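PDB 2G4R: molybdopterin biosynthesis Mog protein from Mycobacterium tuberculosis, which probably catalyses the adenylylation of molybdopterin, a late step of molybdenum cofactor biosynthesis. Local coordinates for residues I66-G71 / I125-G130. Residues are numbered along the deposited sequence; the frame is centred on the assembly and turned at random.
Sequences IITSGG and IINLPG
The carbonyl oxygen of Leu-128 is gripped from several directions: Gly-70 N donates to it at 3.1 Å, Ser-69 CA brings a C-H to it, and a water joins it to Thr-68 OG1 and Gly-70 O. That water ties both strand ends together where the regular pairing stops. Upstream, the strands run parallel in register, and the bonds alternate: Ile-126 N reaches Ile-66 O at 2.8 Å, Thr-68 N gives an almost straight bond (175°) to Ile-126 O, and Leu-128 N meets Thr-68 O at 2.7 Å.

Beta-branched residues suit these extended backbones. Ile-66 and Ile-125 lie side by side, their CD1 methyls 4.0 Å apart. On the opposite face Ile-67 has CG2 anti to the backbone N, and this branch touches Leu-128 CD1 at 3.7 Å. Ser-69, small and polar, extends OG away from its own N (chi1 175°) and bonds Pro-129 O at 2.9 Å, linking the strand to the turn beyond Leu-128. Gly-70 and Gly-130, without side chains, let their CA atoms approach to 3.5 Å; the positive phi of Gly-70 (98°) also suits glycine. In this family such glycine-rich turns at the C-terminal ends of parallel strands probably help to shape the molybdopterin pocket.

Both strands are central in the sheet, with strand 6-11 bonded to the far edge of 65-69 and strand 117-120 running antiparallel beside 123-128. Helices 24-34 and 132-143 pack on the face bearing Ile-67 and Ser-69, while helix 49-60 lies against Ile-66 and Thr-68.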
loop_
_atom_site.group_PDB
_atom_site.type_symbol
_atom_site.label_atom_id
_atom_site.label_comp_id
_atom_site.label_asym_id
_atom_site.label_seq_id
_atom_site.Cartn_x
_atom_site.Cartn_y
_atom_site.Cartn_z
ATOM N N ILE A 66 9.132 16.749 7.775
ATOM C CA ILE A 66 8.862 15.440 7.166
ATOM C C ILE A 66 10.055 14.519 7.358
ATOM O O ILE A 66 11.195 14.858 6.975
ATOM C CB ILE A 66 8.513 15.525 5.638
ATOM C CG1 ILE A 66 7.372 16.483 5.360
ATOM C CG2 ILE A 66 8.270 14.132 5.066
ATOM C CD1 ILE A 66 7.375 17.012 3.945
ATOM N N ILE A 67 9.772 13.343 7.911
ATOM C CA ILE A 67 10.765 12.318 8.128
ATOM C C ILE A 67 10.473 11.150 7.209
ATOM O O ILE A 67 9.393 10.576 7.240
ATOM C CB ILE A 67 10.899 11.946 9.608
ATOM C CG1 ILE A 67 11.375 13.189 10.394
ATOM C CG2 ILE A 67 11.970 10.846 9.767
ATOM C CD1 ILE A 67 11.465 13.018 11.928
ATOM N N THR A 68 11.436 10.839 6.346
ATOM C CA THR A 68 11.326 9.683 5.465
ATOM C C THR A 68 12.272 8.565 5.890
ATOM O O THR A 68 13.390 8.807 6.423
ATOM C CB THR A 68 11.595 9.994 3.936
ATOM O OG1 THR A 68 12.993 10.128 3.697
ATOM C CG2 THR A 68 10.831 11.213 3.441
ATOM N N SER A 69 11.843 7.337 5.610
ATOM C CA SER A 69 12.642 6.167 5.806
ATOM C C SER A 69 12.592 5.199 4.604
ATOM O O SER A 69 11.498 4.829 4.129
ATOM C CB SER A 69 12.247 5.448 7.106
ATOM O OG SER A 69 12.964 4.211 7.265
ATOM N N GLY A 70 13.802 4.848 4.129
ATOM C CA GLY A 70 14.014 3.856 3.101
ATOM C C GLY A 70 14.192 4.440 1.694
ATOM O O GLY A 70 13.929 5.621 1.455
ATOM N N GLY A 71 14.642 3.598 0.776
ATOM C CA GLY A 71 14.760 3.965 -0.663
ATOM C C GLY A 71 15.974 4.871 -0.986
ATOM O O GLY A 71 16.023 5.469 -2.055
ATOM N N ILE A 125 12.755 18.638 5.653
ATOM C CA ILE A 125 12.669 17.228 5.201
ATOM C C ILE A 125 13.977 16.510 5.508
ATOM O O ILE A 125 15.043 16.982 5.122
ATOM C CB ILE A 125 12.402 17.078 3.675
ATOM C CG1 ILE A 125 11.293 18.032 3.261
ATOM C CG2 ILE A 125 12.203 15.572 3.283
ATOM C CD1 ILE A 125 10.771 17.812 1.963
ATOM N N ILE A 126 13.835 15.343 6.114
ATOM C CA ILE A 126 14.934 14.455 6.569
ATOM C C ILE A 126 14.822 13.055 5.948
ATOM O O ILE A 126 13.853 12.354 6.181
ATOM C CB ILE A 126 14.876 14.310 8.091
ATOM C CG1 ILE A 126 14.748 15.694 8.803
ATOM C CG2 ILE A 126 16.079 13.503 8.609
ATOM C CD1 ILE A 126 15.948 16.640 8.580
ATOM N N ASN A 127 15.796 12.642 5.129
ATOM C CA ASN A 127 15.828 11.253 4.661
ATOM C C ASN A 127 16.637 10.413 5.668
ATOM O O ASN A 127 17.761 10.780 6.028
ATOM C CB ASN A 127 16.484 11.074 3.283
ATOM C CG ASN A 127 15.730 11.730 2.102
ATOM O OD1 ASN A 127 14.494 11.943 2.107
ATOM N ND2 ASN A 127 16.477 11.916 1.027
ATOM N N LEU A 128 16.040 9.331 6.135
ATOM C CA LEU A 128 16.707 8.323 6.959
ATOM C C LEU A 128 16.771 6.985 6.228
ATOM O O LEU A 128 15.949 6.698 5.362
ATOM C CB LEU A 128 15.964 8.093 8.243
ATOM C CG LEU A 128 15.801 9.255 9.205
ATOM C CD1 LEU A 128 15.001 8.870 10.386
ATOM C CD2 LEU A 128 17.138 9.762 9.613
ATOM N N PRO A 129 17.742 6.123 6.624
ATOM C CA PRO A 129 17.842 4.830 5.994
ATOM C C PRO A 129 16.652 3.941 6.334
ATOM O O PRO A 129 15.842 4.293 7.183
ATOM C CB PRO A 129 19.157 4.264 6.568
ATOM C CG PRO A 129 19.252 4.853 7.899
ATOM C CD PRO A 129 18.769 6.297 7.656
ATOM N N GLY A 130 16.501 2.872 5.564
ATOM C CA GLY A 130 15.404 1.917 5.720
ATOM C C GLY A 130 15.821 0.766 6.620
ATOM O O GLY A 130 15.666 -0.382 6.252
HETATM O O HOH W 1 14.348 7.855 3.323
#